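G/U mismatch-specific DNA glycosylase (Deinococcus radiodurans, PDB 2C2Q) belongs to the uracil-DNA glycosylase superfamily as a mismatch-specific DNA glycosylase, a compact single-chain α/β protein built round a central, largely parallel sheet. Local coordinates at residues A[18-23]-A[43-48]; A[54-59]-A[168-173]; A[60-65]-A[178-183]. The protein carries 1 engineered substitution. All coordinates share one frame; numbering follows the deposited sequence.

Interaction 1. Residues A[18-23]-A[43-48]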
loop_
_atom_site.group_PDB
_atom_site.type_symbol
_atom_site.label_atom_id
_atom_site.label_comp_id
_atom_site.label_asym_id
_atom_site.label_seq_id
_atom_site.Cartn_x
_atom_site.Cartn_y
_atom_site.Cartn_z
ATOM N N VAL A 18 -11.785 7.614 -0.440
ATOM C CA VAL A 18 -10.681 8.355 0.137
ATOM C C VAL A 18 -9.667 8.611 -1.027
ATOM O O VAL A 18 -9.545 7.712 -1.852
ATOM C CB VAL A 18 -9.954 7.554 1.221
ATOM C CG1 VAL A 18 -8.967 8.495 1.916
ATOM C CG2 VAL A 18 -11.014 7.011 2.260
ATOM N N PRO A 19 -9.110 9.820 -1.154
ATOM C CA PRO A 19 -8.158 10.120 -2.242
ATOM C C PRO A 19 -6.953 9.163 -2.234
ATOM O O PRO A 19 -6.489 8.723 -1.155
ATOM C CB PRO A 19 -7.670 11.537 -1.935
ATOM C CG PRO A 19 -8.819 12.175 -1.231
ATOM C CD PRO A 19 -9.327 11.033 -0.317
ATOM N N ASP A 20 -6.500 8.812 -3.412
ATOM C CA ASP A 20 -5.099 8.361 -3.603
ATOM C C ASP A 20 -4.072 9.383 -3.158
ATOM O O ASP A 20 -4.348 10.603 -3.134
ATOM C CB ASP A 20 -4.875 8.019 -5.040
ATOM C CG ASP A 20 -5.502 6.705 -5.387
ATOM O OD1 ASP A 20 -5.846 5.873 -4.462
ATOM O OD2 ASP A 20 -5.719 6.445 -6.584
ATOM N N VAL A 21 -2.886 8.900 -2.721
ATOM C CA VAL A 21 -1.759 9.782 -2.504
ATOM C C VAL A 21 -0.681 9.324 -3.485
ATOM O O VAL A 21 0.042 8.322 -3.247
ATOM C CB VAL A 21 -1.252 9.688 -1.037
ATOM C CG1 VAL A 21 -0.027 10.555 -0.776
ATOM C CG2 VAL A 21 -2.417 9.980 -0.067
ATOM N N LEU A 22 -0.567 10.035 -4.593
ATOM C CA LEU A 22 0.227 9.525 -5.717
ATOM C C LEU A 22 0.781 10.722 -6.418
ATOM O O LEU A 22 0.089 11.757 -6.543
ATOM C CB LEU A 22 -0.604 8.669 -6.711
ATOM C CG LEU A 22 -1.147 7.318 -6.206
ATOM C CD1 LEU A 22 -2.091 6.701 -7.240
ATOM C CD2 LEU A 22 0.065 6.371 -5.861
ATOM N N GLN A 23 2.015 10.577 -6.880
ATOM C CA GLN A 23 2.716 11.640 -7.626
ATOM C C GLN A 23 3.956 10.979 -8.240
ATOM O O GLN A 23 4.382 9.910 -7.767
ATOM C CB GLN A 23 3.050 12.827 -6.708
ATOM C CG GLN A 23 3.992 12.525 -5.567
ATOM C CD GLN A 23 4.168 13.688 -4.661
ATOM O OE1 GLN A 23 3.182 14.265 -4.186
ATOM N NE2 GLN A 23 5.408 14.009 -4.349
ATOM N N ARG A 43 -12.285 9.295 6.146
ATOM C CA ARG A 43 -11.638 9.755 4.921
ATOM C C ARG A 43 -10.106 9.720 5.148
ATOM O O ARG A 43 -9.401 10.699 4.939
ATOM C CB ARG A 43 -12.110 11.192 4.514
ATOM C CG ARG A 43 -13.544 11.132 3.932
ATOM C CD ARG A 43 -13.998 12.498 3.450
ATOM N NE ARG A 43 -15.453 12.601 3.321
ATOM C CZ ARG A 43 -16.127 13.749 3.114
ATOM N NH1 ARG A 43 -15.496 14.910 3.000
ATOM N NH2 ARG A 43 -17.457 13.733 3.020
ATOM N N ALA A 44 -9.591 8.573 5.588
ATOM C CA ALA A 44 -8.140 8.435 5.840
ATOM C C ALA A 44 -7.729 6.976 5.507
ATOM O O ALA A 44 -8.516 6.227 4.872
ATOM C CB ALA A 44 -7.827 8.824 7.324
ATOM N N TYR A 45 -6.513 6.573 5.914
ATOM C CA TYR A 45 -6.036 5.203 5.674
ATOM C C TYR A 45 -5.725 4.584 7.006
ATOM O O TYR A 45 -5.220 5.310 7.867
ATOM C CB TYR A 45 -4.775 5.209 4.809
ATOM C CG TYR A 45 -5.033 5.449 3.317
ATOM C CD1 TYR A 45 -5.007 4.389 2.387
ATOM C CD2 TYR A 45 -5.317 6.748 2.860
ATOM C CE1 TYR A 45 -5.232 4.652 0.977
ATOM C CE2 TYR A 45 -5.552 6.998 1.504
ATOM C CZ TYR A 45 -5.503 5.941 0.579
ATOM O OH TYR A 45 -5.698 6.193 -0.778
ATOM N N TYR A 46 -5.939 3.267 7.088
ATOM C CA TYR A 46 -5.600 2.414 8.261
ATOM C C TYR A 46 -5.972 3.146 9.544
ATOM O O TYR A 46 -5.116 3.310 10.469
ATOM C CB TYR A 46 -4.097 2.072 8.207
ATOM C CG TYR A 46 -3.712 1.428 6.907
ATOM C CD1 TYR A 46 -4.003 0.059 6.641
ATOM C CD2 TYR A 46 -3.077 2.173 5.921
ATOM C CE1 TYR A 46 -3.674 -0.510 5.419
ATOM C CE2 TYR A 46 -2.723 1.621 4.686
ATOM C CZ TYR A 46 -3.031 0.273 4.413
ATOM O OH TYR A 46 -2.723 -0.318 3.220
ATOM N N ALA A 47 -7.239 3.616 9.584
ATOM C CA ALA A 47 -7.722 4.454 10.663
ATOM C C ALA A 47 -8.263 3.683 11.885
ATOM O O ALA A 47 -8.534 4.303 12.924
ATOM C CB ALA A 47 -8.788 5.490 10.147
ATOM N N ASN A 48 -8.481 2.377 11.744
ATOM C CA ASN A 48 -8.897 1.538 12.880
ATOM C C ASN A 48 -7.755 1.621 13.878
ATOM O O ASN A 48 -6.597 1.363 13.558
ATOM C CB ASN A 48 -9.139 0.108 12.440
ATOM C CG ASN A 48 -9.489 -0.814 13.605
ATOM O OD1 ASN A 48 -8.965 -0.649 14.709
ATOM N ND2 ASN A 48 -10.362 -1.764 13.364
#
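V18 and P19 meet R43, A44 and Y45 in a buried loop-to-loop contact, with one hydrogen bond set beside a small apolar patch. The 18-23 segment leads toward strand 28-32, the first strand of the chain, and 43-48 links helix 37-42 to helix 53-59. The bond runs from Y45 OH to P19 O, 2.7 Å away. The hydroxyl comes to the carbonyl from the side, with a C=O...donor angle of 124°, and stands 33° off the carbonyl plane. Seen from the tyrosine, the oxygen lies at the ring edge, in plane, and Y45 CE2 is also only 3.3 Å from P19 O. With CG lying beside its own backbone N and opposite the carbonyl carbon (chi1 -77°), the phenol is turned so that its hydroxyl end reaches P19, although the CB bond does not aim there.

The superfamily fold is an α/β/α sandwich, and the contact sits near the edge of its sheet: Y45 also touches L82 and D84 of the outermost strand 80-84, V21 makes a backbone bond with L82, and the ring of Y72 meets that of Y45.

V18 fills the angle between backbone and ring with its two methyls. CG1 lies against the chain at R43 C, 3.6 Å away, and also touches Y45 CE2 at 3.8 Å; CG2 lies off the oxygen end of the next carbonyl, 3.7 Å from A44 O. The backbone it packs on is the turn where R43, at positive phi, ends helix 37-42 in a Schellman motif. The R43 side chain leads away from the contact. D20 OD1 stays 3.7 Å from Y45 OH, too far for a bond; its carboxylate is held by T83, K87 and K109.

Interaction 2. Residues A[54-59]-A[168-173]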
loop_
_atom_site.group_PDB
_atom_site.type_symbol
_atom_site.label_atom_id
_atom_site.label_comp_id
_atom_site.label_asym_id
_atom_site.label_seq_id
_atom_site.Cartn_x
_atom_site.Cartn_y
_atom_site.Cartn_z
ATOM N N TRP A 54 0.305 2.481 11.069
ATOM C CA TRP A 54 0.986 3.767 11.397
ATOM C C TRP A 54 2.157 3.570 12.398
ATOM O O TRP A 54 3.265 4.049 12.142
ATOM C CB TRP A 54 0.029 4.834 11.844
ATOM C CG TRP A 54 -0.922 5.187 10.734
ATOM C CD1 TRP A 54 -2.238 4.912 10.699
ATOM C CD2 TRP A 54 -0.594 5.821 9.458
ATOM N NE1 TRP A 54 -2.795 5.361 9.509
ATOM C CE2 TRP A 54 -1.812 5.877 8.706
ATOM C CE3 TRP A 54 0.592 6.306 8.867
ATOM C CZ2 TRP A 54 -1.895 6.491 7.449
ATOM C CZ3 TRP A 54 0.521 6.890 7.584
ATOM C CH2 TRP A 54 -0.724 6.968 6.893
ATOM N N ARG A 55 1.905 2.737 13.396
ATOM C CA ARG A 55 2.988 2.305 14.354
ATOM C C ARG A 55 4.127 1.647 13.577
ATOM O O ARG A 55 5.307 1.964 13.800
ATOM C CB ARG A 55 2.400 1.297 15.321
ATOM C CG ARG A 55 3.322 0.693 16.397
ATOM C CD ARG A 55 2.430 -0.173 17.368
ATOM N NE ARG A 55 1.012 0.214 17.151
ATOM C CZ ARG A 55 -0.044 -0.605 17.213
ATOM N NH1 ARG A 55 0.106 -1.894 17.551
ATOM N NH2 ARG A 55 -1.270 -0.127 16.964
ATOM N N THR A 56 3.793 0.706 12.683
ATOM C CA THR A 56 4.781 -0.037 11.953
ATOM C C THR A 56 5.642 0.860 11.073
ATOM O O THR A 56 6.862 0.775 11.094
ATOM C CB THR A 56 4.129 -1.226 11.151
ATOM O OG1 THR A 56 3.438 -2.109 12.075
ATOM C CG2 THR A 56 5.169 -2.058 10.382
ATOM N N LEU A 57 5.032 1.780 10.316
ATOM C CA LEU A 57 5.887 2.695 9.555
ATOM C C LEU A 57 6.913 3.436 10.433
ATOM O O LEU A 57 8.024 3.655 9.967
ATOM C CB LEU A 57 5.039 3.763 8.835
ATOM C CG LEU A 57 4.041 3.328 7.751
ATOM C CD1 LEU A 57 3.615 4.475 6.859
ATOM C CD2 LEU A 57 4.224 2.096 6.968
ATOM N N HIS A 58 6.494 3.882 11.613
ATOM C CA HIS A 58 7.384 4.574 12.589
ATOM C C HIS A 58 8.465 3.585 13.072
ATOM O O HIS A 58 9.675 3.908 13.033
ATOM C CB HIS A 58 6.600 5.071 13.762
ATOM C CG HIS A 58 7.426 5.856 14.736
ATOM N ND1 HIS A 58 7.078 5.991 16.067
ATOM C CD2 HIS A 58 8.560 6.573 14.558
ATOM C CE1 HIS A 58 7.984 6.745 16.671
ATOM N NE2 HIS A 58 8.890 7.114 15.779
ATOM N N ALA A 59 8.020 2.383 13.466
ATOM C CA ALA A 59 8.897 1.334 14.046
ATOM C C ALA A 59 10.058 1.036 13.121
ATOM O O ALA A 59 11.210 0.856 13.604
ATOM C CB ALA A 59 8.128 0.029 14.303
ATOM N N PHE A 168 1.101 -11.683 11.791
ATOM C CA PHE A 168 1.883 -10.504 11.571
ATOM C C PHE A 168 3.366 -10.779 11.845
ATOM O O PHE A 168 3.707 -11.487 12.809
ATOM C CB PHE A 168 1.380 -9.364 12.457
ATOM C CG PHE A 168 2.141 -8.121 12.269
ATOM C CD1 PHE A 168 2.015 -7.398 11.058
ATOM C CD2 PHE A 168 3.026 -7.673 13.240
ATOM C CE1 PHE A 168 2.755 -6.256 10.861
ATOM C CE2 PHE A 168 3.780 -6.509 13.062
ATOM C CZ PHE A 168 3.640 -5.780 11.855
ATOM N N ARG A 169 4.246 -10.268 10.981
ATOM C CA ARG A 169 5.692 -10.396 11.214
ATOM C C ARG A 169 6.347 -9.099 10.796
ATOM O O ARG A 169 6.025 -8.590 9.723
ATOM C CB ARG A 169 6.302 -11.512 10.374
ATOM C CG ARG A 169 5.970 -12.933 10.851
ATOM C CD ARG A 169 6.490 -13.236 12.248
ATOM N NE ARG A 169 6.141 -14.617 12.627
ATOM C CZ ARG A 169 4.941 -15.049 13.053
ATOM N NH1 ARG A 169 3.877 -14.242 13.139
ATOM N NH2 ARG A 169 4.810 -16.345 13.386
ATOM N N LEU A 170 7.273 -8.607 11.611
ATOM C CA LEU A 170 7.933 -7.326 11.338
ATOM C C LEU A 170 9.005 -7.460 10.286
ATOM O O LEU A 170 9.342 -6.477 9.597
ATOM C CB LEU A 170 8.503 -6.705 12.612
ATOM C CG LEU A 170 7.590 -5.900 13.536
ATOM C CD1 LEU A 170 8.193 -5.669 14.938
ATOM C CD2 LEU A 170 7.285 -4.498 12.847
ATOM N N GLU A 171 9.596 -8.654 10.157
ATOM C CA GLU A 171 10.746 -8.782 9.257
ATOM C C GLU A 171 10.507 -8.146 7.870
ATOM O O GLU A 171 11.368 -7.376 7.433
ATOM C CB GLU A 171 11.197 -10.237 9.060
ATOM C CG GLU A 171 12.572 -10.327 8.401
ATOM C CD GLU A 171 13.078 -11.766 8.336
ATOM O OE1 GLU A 171 12.243 -12.711 8.484
ATOM O OE2 GLU A 171 14.303 -11.949 8.110
ATOM N N PRO A 172 9.400 -8.487 7.173
ATOM C CA PRO A 172 9.190 -7.954 5.807
ATOM C C PRO A 172 9.080 -6.418 5.765
ATOM O O PRO A 172 9.644 -5.790 4.819
ATOM C CB PRO A 172 7.895 -8.655 5.355
ATOM C CG PRO A 172 7.861 -9.938 6.230
ATOM C CD PRO A 172 8.312 -9.437 7.532
ATOM N N TRP A 173 8.435 -5.839 6.780
ATOM C CA TRP A 173 8.268 -4.392 6.944
ATOM C C TRP A 173 9.630 -3.700 7.275
ATOM O O TRP A 173 9.923 -2.597 6.847
ATOM C CB TRP A 173 7.256 -4.076 8.075
ATOM C CG TRP A 173 5.859 -4.414 7.734
ATOM C CD1 TRP A 173 5.212 -5.619 7.895
ATOM C CD2 TRP A 173 4.897 -3.516 7.145
ATOM N NE1 TRP A 173 3.911 -5.540 7.426
ATOM C CE2 TRP A 173 3.672 -4.253 6.994
ATOM C CE3 TRP A 173 4.932 -2.152 6.764
ATOM C CZ2 TRP A 173 2.510 -3.696 6.409
ATOM C CZ3 TRP A 173 3.739 -1.581 6.184
ATOM C CH2 TRP A 173 2.559 -2.355 6.037
#
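T56 reaches from helix 53-59 to the aromatic side chains of F168 and W173, where a loop runs into helix 171-188. Its CB points toward that segment and splits the side chain into two branches with different surroundings. OG1 lies beside the backbone N (chi1 -59°), which leaves the methyl CG2 anti to it and directed to the indole of W173. The methyl lies 3.3 Å above the ring plane, displaced toward the rim, and makes a close contact of 3.6 Å with W173 CD2; W173 CB is almost as near. On another flank the same methyl meets L170 CD2 at 4.1 Å, so it is held between a ring and an isobutyl group. The two side chains, T56 and W173, cross at about a right angle.

The other branch, OG1, turns back along its own helix and donates to K52 O one turn earlier. Beyond that bond it touches F168 CZ, 3.7 Å away, as the phenyl comes from the opposite direction.

L57 extends the apolar surface: its CD2 reaches W173 CZ3 at 3.8 Å, and both residues also touch L30 of strand 28-32. The two helices are thus joined over the same strand of the sheet. W173 is further fixed by NE1, which bonds to P158 O, while R169 O sits in plane at the edge of the indole.

No hydrogen bond crosses between the segments. The polar atoms of T56 and W173 find their partners elsewhere, leaving methyl and ring carbons to do the joining by dispersion and close fit.

Interaction 3. Residues A[60-65]-A[178-183]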
loop_
_atom_site.group_PDB
_atom_site.type_symbol
_atom_site.label_atom_id
_atom_site.label_comp_id
_atom_site.label_asym_id
_atom_site.label_seq_id
_atom_site.Cartn_x
_atom_site.Cartn_y
_atom_site.Cartn_z
ATOM N N VAL A 60 9.778 0.961 11.819
ATOM C CA VAL A 60 10.742 0.538 10.797
ATOM C C VAL A 60 11.470 1.670 10.073
ATOM O O VAL A 60 12.235 1.429 9.132
ATOM C CB VAL A 60 10.172 -0.515 9.791
ATOM C CG1 VAL A 60 9.529 -1.698 10.529
ATOM C CG2 VAL A 60 9.129 0.094 8.788
ATOM N N GLY A 61 11.198 2.876 10.565
ATOM C CA GLY A 61 11.775 4.155 10.116
ATOM C C GLY A 61 11.386 4.505 8.689
ATOM O O GLY A 61 12.177 5.063 7.950
ATOM N N LEU A 62 10.187 4.124 8.258
ATOM C CA LEU A 62 9.639 4.677 6.986
ATOM C C LEU A 62 9.192 6.101 7.245
ATOM O O LEU A 62 9.260 6.975 6.337
ATOM C CB LEU A 62 8.494 3.795 6.462
ATOM C CG LEU A 62 8.916 2.491 5.814
ATOM C CD1 LEU A 62 7.766 1.497 5.607
ATOM C CD2 LEU A 62 9.683 2.782 4.506
ATOM N N THR A 63 8.739 6.358 8.470
ATOM C CA THR A 63 8.459 7.709 8.945
ATOM C C THR A 63 9.199 7.974 10.278
ATOM O O THR A 63 9.430 7.040 11.056
ATOM C CB THR A 63 6.926 7.967 9.098
ATOM O OG1 THR A 63 6.344 7.236 10.217
ATOM C CG2 THR A 63 6.167 7.534 7.828
ATOM N N PRO A 64 9.594 9.232 10.521
ATOM C CA PRO A 64 10.303 9.614 11.762
ATOM C C PRO A 64 9.444 9.815 13.008
ATOM O O PRO A 64 9.998 9.983 14.106
ATOM C CB PRO A 64 10.946 10.956 11.393
ATOM C CG PRO A 64 9.990 11.572 10.379
ATOM C CD PRO A 64 9.489 10.370 9.575
ATOM N N ARG A 65 8.120 9.868 12.846
ATOM C CA ARG A 65 7.160 10.008 13.952
ATOM C C ARG A 65 6.024 9.074 13.586
ATOM O O ARG A 65 5.950 8.679 12.432
ATOM C CB ARG A 65 6.622 11.436 14.009
ATOM C CG ARG A 65 7.336 12.381 15.025
ATOM C CD ARG A 65 6.939 13.893 14.851
ATOM N NE ARG A 65 5.960 14.059 13.764
ATOM C CZ ARG A 65 4.630 14.030 13.914
ATOM N NH1 ARG A 65 4.093 13.879 15.122
ATOM N NH2 ARG A 65 3.828 14.163 12.850
ATOM N N ASP A 178 14.417 -0.701 5.289
ATOM C CA ASP A 178 15.863 -0.678 5.020
ATOM C C ASP A 178 16.093 -0.402 3.556
ATOM O O ASP A 178 17.004 0.376 3.205
ATOM C CB ASP A 178 16.399 -2.071 5.283
ATOM C CG ASP A 178 16.537 -2.363 6.759
ATOM O OD1 ASP A 178 16.387 -1.436 7.630
ATOM O OD2 ASP A 178 16.816 -3.511 7.105
ATOM N N ARG A 179 15.306 -1.080 2.723
ATOM C CA ARG A 179 15.330 -0.908 1.255
ATOM C C ARG A 179 14.995 0.524 0.797
ATOM O O ARG A 179 15.642 1.052 -0.130
ATOM C CB ARG A 179 14.402 -1.890 0.563
ATOM C CG ARG A 179 14.439 -1.764 -0.975
ATOM C CD ARG A 179 15.826 -2.066 -1.574
ATOM N NE ARG A 179 15.806 -1.973 -3.014
ATOM C CZ ARG A 179 16.815 -1.471 -3.740
ATOM N NH1 ARG A 179 17.932 -1.052 -3.143
ATOM N NH2 ARG A 179 16.693 -1.402 -5.057
ATOM N N VAL A 180 14.009 1.143 1.450
ATOM C CA VAL A 180 13.667 2.539 1.189
ATOM C C VAL A 180 14.823 3.470 1.619
ATOM O O VAL A 180 15.226 4.379 0.858
ATOM C CB VAL A 180 12.306 2.929 1.859
ATOM C CG1 VAL A 180 12.110 4.450 1.904
ATOM C CG2 VAL A 180 11.192 2.240 1.134
ATOM N N ARG A 181 15.349 3.241 2.830
ATOM C CA ARG A 181 16.550 3.947 3.306
ATOM C C ARG A 181 17.709 3.834 2.299
ATOM O O ARG A 181 18.375 4.812 1.981
ATOM C CB ARG A 181 16.956 3.292 4.626
ATOM C CG ARG A 181 17.914 4.039 5.524
ATOM C CD ARG A 181 17.754 3.559 7.015
ATOM N NE ARG A 181 16.356 3.722 7.454
ATOM C CZ ARG A 181 15.482 2.736 7.778
ATOM N NH1 ARG A 181 15.816 1.434 7.781
ATOM N NH2 ARG A 181 14.237 3.069 8.117
ATOM N N GLU A 182 17.931 2.626 1.808
ATOM C CA GLU A 182 19.003 2.316 0.854
ATOM C C GLU A 182 18.800 3.044 -0.487
ATOM O O GLU A 182 19.749 3.519 -1.115
ATOM C CB GLU A 182 18.956 0.823 0.617
ATOM C CG GLU A 182 19.890 0.259 -0.426
ATOM C CD GLU A 182 19.860 -1.264 -0.467
ATOM O OE1 GLU A 182 20.942 -1.890 -0.298
ATOM O OE2 GLU A 182 18.789 -1.869 -0.683
ATOM N N LEU A 183 17.558 3.098 -0.948
ATOM C CA LEU A 183 17.271 3.809 -2.199
ATOM C C LEU A 183 17.446 5.311 -2.027
ATOM O O LEU A 183 18.083 5.954 -2.862
ATOM C CB LEU A 183 15.855 3.491 -2.687
ATOM C CG LEU A 183 15.708 2.176 -3.425
ATOM C CD1 LEU A 183 14.215 1.793 -3.513
ATOM C CD2 LEU A 183 16.384 2.204 -4.825
#
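L62 and V180 make the close-packed half of this contact, and R181 the half nearer solvent. On the inner side L62 CD2 stands 3.7 Å from V180 CB and lies about equally near V180 CG2, so a single methyl abuts the branch point of the valine. The two side chains cross at about a right angle. V180 also touches I117 of strand 117-120, and L62 touches L57 of helix 53-59.

Outside this patch the chemistry changes. R181 is an exposed residue whose chain is bent at chi3 (-56°), which brings the guanidinium back to the loop edge-on. Its NH2 makes two hydrogen bonds: one to V60 O, 2.8 Å and fairly straight at 164°, and one to G61 O, 2.9 Å and more bent at 136°. Both oxygens lie near the guanidinium plane, but NH2 stands well above the carbonyl plane of G61. Meanwhile NH1 forms a salt bridge with D178 OD1 at 2.9 Å, one turn earlier on its own helix, which limits the rotation of the planar group; D178 OD1 also bonds to Q174.

The carbonyls it grips, V60 and G61, lie just past the C-terminal end of helix 53-59, where the partial negative charge of a helix end may favour a cationic partner. G61, at positive phi, closes that helix in a Schellman motif, and helix 171-188 supplies a side chain that docks on the resulting C-terminal turn.

Interactions 2 and 3 are neighbours, their centres 11 Å apart, and both join the region of helix 53-59 to helix 171-188; their segments alternate along the chain. They meet directly at the helix end, where L57 O lies 2.8 Å from L62 N, a probable hydrogen bond. Interaction 1 lies 18 Å from interaction 2 and 20 Å from interaction 3, centre to centre. It still touches interaction 2 through the 2.9 Å approach of Y45 O to W54 NE1, but stays about 11 Å from interaction 3 at the nearest atoms. An acetate, probably from the crystallisation liquor, lies about 3 Å from the Y45 side chain, which may mark a pocket beside interaction 1.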